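Local coordinates for stage II sporulation E family protein (Thermanaerovibrio acidaminovorans, PDB 3RNR), which is of unproven function but, as a member of the PP2C-type phosphatase family with an alpha-beta-alpha sandwich fold, probably removes phosphate from phosphorylated proteins, at residues H111-E116 against M132-I137. Numbering follows the deposited sequence. Where two conformers were deposited one is given.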
ATOM      1  N   HIS B 111     -11.424  18.957  -9.066  1.00 25.80           N
ATOM      2  CA  HIS B 111     -11.030  20.353  -8.998  1.00 24.07           C
ATOM      3  C   HIS B 111     -10.441  20.783 -10.329  1.00 26.53           C
ATOM      4  O   HIS B 111      -9.266  20.562 -10.602  1.00 24.01           O
ATOM      5  CB  HIS B 111     -10.006  20.544  -7.885  1.00 22.04           C
ATOM      6  CG  HIS B 111     -10.498  20.052  -6.557  1.00 27.24           C
ATOM      7  ND1 HIS B 111      -9.958  18.958  -5.927  1.00 25.55           N
ATOM      8  CD2 HIS B 111     -11.525  20.473  -5.783  1.00 32.92           C
ATOM      9  CE1 HIS B 111     -10.615  18.737  -4.796  1.00 29.45           C
ATOM     10  NE2 HIS B 111     -11.571  19.639  -4.689  1.00 30.50           N
ATOM     11  N   ASN B 112     -11.233  21.525 -11.089  1.00 24.21           N
ATOM     12  CA  ASN B 112     -10.798  22.020 -12.379  1.00 26.98           C
ATOM     13  C   ASN B 112     -11.574  23.272 -12.719  1.00 29.15           C
ATOM     14  O   ASN B 112     -12.518  23.622 -12.009  1.00 25.90           O
ATOM     15  CB  ASN B 112     -10.828  20.954 -13.488  1.00 23.69           C
ATOM     16  CG  ASN B 112     -12.208  20.392 -13.745  1.00 33.89           C
ATOM     17  OD1 ASN B 112     -13.228  21.053 -13.536  1.00 27.33           O
ATOM     18  ND2 ASN B 112     -12.244  19.156 -14.231  1.00 29.02           N
ATOM     19  N   VAL B 113     -11.118  23.995 -13.738  1.00 32.51           N
ATOM     20  CA  VAL B 113     -11.735  25.269 -14.093  1.00 27.52           C
ATOM     21  C   VAL B 113     -13.226  25.135 -14.322  1.00 25.77           C
ATOM     22  O   VAL B 113     -14.006  25.955 -13.857  1.00 26.37           O
ATOM     23  CB  VAL B 113     -11.043  25.902 -15.325  1.00 30.90           C
ATOM     24  CG1 VAL B 113     -11.881  27.045 -15.906  1.00 28.90           C
ATOM     25  CG2 VAL B 113      -9.665  26.399 -14.937  1.00 28.48           C
ATOM     26  N   SER B 114     -13.646  24.098 -15.033  1.00 22.47           N
ATOM     27  CA  SER B 114     -15.090  23.920 -15.223  1.00 19.66           C
ATOM     28  C   SER B 114     -15.837  23.823 -13.885  1.00 25.88           C
ATOM     29  O   SER B 114     -16.859  24.484 -13.678  1.00 26.13           O
ATOM     30  CB  SER B 114     -15.381  22.660 -16.055  1.00 23.97           C
ATOM     31  OG  SER B 114     -16.747  22.672 -16.437  1.00 27.08           O
ATOM     32  N   SER B 115     -15.359  22.983 -12.973  1.00 26.66           N
ATOM     33  CA  SER B 115     -16.125  22.806 -11.733  1.00 30.84           C
ATOM     34  C   SER B 115     -16.026  24.080 -10.886  1.00 28.09           C
ATOM     35  O   SER B 115     -16.963  24.457 -10.200  1.00 28.81           O
ATOM     36  CB  SER B 115     -15.677  21.558 -10.947  1.00 28.09           C
ATOM     37  OG  SER B 115     -14.388  21.739 -10.394  1.00 39.08           O
ATOM     38  N   GLU B 116     -14.888  24.757 -10.954  1.00 24.32           N
ATOM     39  CA  GLU B 116     -14.744  26.027 -10.247  1.00 27.20           C
ATOM     40  C   GLU B 116     -15.794  27.066 -10.695  1.00 28.05           C
ATOM     41  O   GLU B 116     -16.429  27.719  -9.859  1.00 31.27           O
ATOM     42  CB  GLU B 116     -13.326  26.569 -10.423  1.00 24.39           C
ATOM     43  CG  GLU B 116     -12.989  27.705  -9.476  1.00 33.68           C
ATOM     44  CD  GLU B 116     -11.683  28.368  -9.829  1.00 40.18           C
ATOM     45  OE1 GLU B 116     -11.261  28.272 -10.996  1.00 58.77           O
ATOM     46  OE2 GLU B 116     -11.075  28.986  -8.945  1.00 60.65           O
HETATM   47  N   MSE B 132      -8.323  22.231 -16.918  0.52 32.78           N
HETATM   48  CA  MSE B 132      -7.196  22.759 -16.165  0.52 31.41           C
HETATM   49  C   MSE B 132      -7.434  22.532 -14.683  0.52 29.66           C
HETATM   50  O   MSE B 132      -8.483  22.900 -14.162  0.52 27.00           O
HETATM   51  CB  MSE B 132      -7.037  24.254 -16.420  0.52 31.84           C
HETATM   52  CG  MSE B 132      -6.384  24.598 -17.738  0.52 42.33           C
HETATM   53 SE   MSE B 132      -4.520  24.038 -17.849  0.52 65.26          SE
HETATM   54  CE  MSE B 132      -3.856  24.831 -16.201  0.52 49.01           C
ATOM     55  N   ILE B 133      -6.454  21.935 -14.010  1.00 33.70           N
ATOM     56  CA  ILE B 133      -6.573  21.611 -12.584  1.00 29.79           C
ATOM     57  C   ILE B 133      -6.440  22.835 -11.693  1.00 32.62           C
ATOM     58  O   ILE B 133      -5.512  23.630 -11.848  1.00 32.47           O
ATOM     59  CB  ILE B 133      -5.488  20.622 -12.151  1.00 31.27           C
ATOM     60  CG1 ILE B 133      -5.574  19.350 -12.986  1.00 32.06           C
ATOM     61  CG2 ILE B 133      -5.621  20.304 -10.639  1.00 25.00           C
ATOM     62  CD1 ILE B 133      -6.892  18.706 -12.909  1.00 35.42           C
ATOM     63  N   THR B 134      -7.426  23.042 -10.831  1.00 26.01           N
ATOM     64  CA  THR B 134      -7.389  24.154  -9.881  1.00 29.17           C
ATOM     65  C   THR B 134      -6.920  23.847  -8.457  1.00 34.98           C
ATOM     66  O   THR B 134      -6.715  24.765  -7.656  1.00 28.77           O
ATOM     67  CB  THR B 134      -8.760  24.810  -9.808  1.00 27.85           C
ATOM     68  OG1 THR B 134      -9.704  23.832  -9.375  1.00 28.09           O
ATOM     69  CG2 THR B 134      -9.166  25.289 -11.198  1.00 26.00           C
ATOM     70  N   SER B 135      -6.800  22.565  -8.124  1.00 26.88           N
ATOM     71  CA  SER B 135      -6.319  22.173  -6.803  1.00 30.12           C
ATOM     72  C   SER B 135      -5.472  20.915  -6.956  1.00 29.33           C
ATOM     73  O   SER B 135      -5.889  19.988  -7.632  1.00 28.35           O
ATOM     74  CB  SER B 135      -7.492  21.936  -5.846  1.00 26.10           C
ATOM     75  OG  SER B 135      -7.017  21.812  -4.509  1.00 30.00           O
ATOM     76  N   PHE B 136      -4.279  20.894  -6.364  1.00 27.33           N
ATOM     77  CA  PHE B 136      -3.388  19.738  -6.486  1.00 28.43           C
ATOM     78  C   PHE B 136      -2.467  19.710  -5.281  1.00 30.96           C
ATOM     79  O   PHE B 136      -2.302  20.727  -4.597  1.00 26.33           O
ATOM     80  CB  PHE B 136      -2.570  19.773  -7.801  1.00 25.41           C
ATOM     81  CG  PHE B 136      -1.657  20.974  -7.928  1.00 28.37           C
ATOM     82  CD1 PHE B 136      -0.351  20.926  -7.450  1.00 26.52           C
ATOM     83  CD2 PHE B 136      -2.103  22.147  -8.536  1.00 33.65           C
ATOM     84  CE1 PHE B 136       0.508  22.040  -7.566  1.00 30.47           C
ATOM     85  CE2 PHE B 136      -1.254  23.271  -8.661  1.00 29.89           C
ATOM     86  CZ  PHE B 136       0.050  23.209  -8.170  1.00 32.67           C
ATOM     87  N   ILE B 137      -1.874  18.548  -5.020  1.00 23.03           N
ATOM     88  CA  ILE B 137      -0.970  18.391  -3.900  1.00 24.99           C
ATOM     89  C   ILE B 137       0.328  19.065  -4.300  1.00 24.81           C
ATOM     90  O   ILE B 137       0.955  18.686  -5.300  1.00 23.90           O
ATOM     91  CB  ILE B 137      -0.694  16.892  -3.591  1.00 31.95           C
ATOM     92  CG1 ILE B 137      -2.009  16.125  -3.391  1.00 18.61           C
ATOM     93  CG2 ILE B 137       0.202  16.752  -2.363  1.00 27.67           C
ATOM     94  CD1 ILE B 137      -2.842  16.654  -2.195  1.00 21.46           C
TER
HETATM   95  O   HOH W   1     -12.939  23.501  -8.615  1.00 46.03           O
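His111 meets Thr134 and Ser135 just before helix 113-119 begins. Its carbonyl O takes a hydrogen bond from Thr134 N, 3.1 Å away, the donor standing well above the carbonyl plane. His111 CB packs on Ser135 CB at 3.5 Å, while His111 ND1 is held by Gly92 N and Ser135 OG by Glu144 O. Asn112 makes a single backbone bridge with Ile133 and is also the N-cap. With CG set between backbone N and carbonyl carbon (chi1 61°), its OD1 receives Ser115 N at 2.9 Å; Asn112 N bonds back to Ser115 OG, completing a capping box. Val113 N gives the second cross-link, reaching Met132 O at 2.9 Å, nearly in line with the C=O bond, and its CG2 lies alongside CB of Met132, a selenomethionine, 3.7 Å away. A water donates to Ser115 OG, which is also hydrogen-bonded to Asp110 O, and the water oxygen makes a weak link to Thr134 OG1 at 3.3 Å. Glu116 adds a carboxylate oxygen, OE1, 3.7 Å from the Thr134 methyl CG2. Two amides at the helix start thus find different acceptors: Ser115 N the Asn112 side chain, Val113 N the carbonyl of Met132 in the returning loop, which ties the helix start to the chain leading toward strand 146-153.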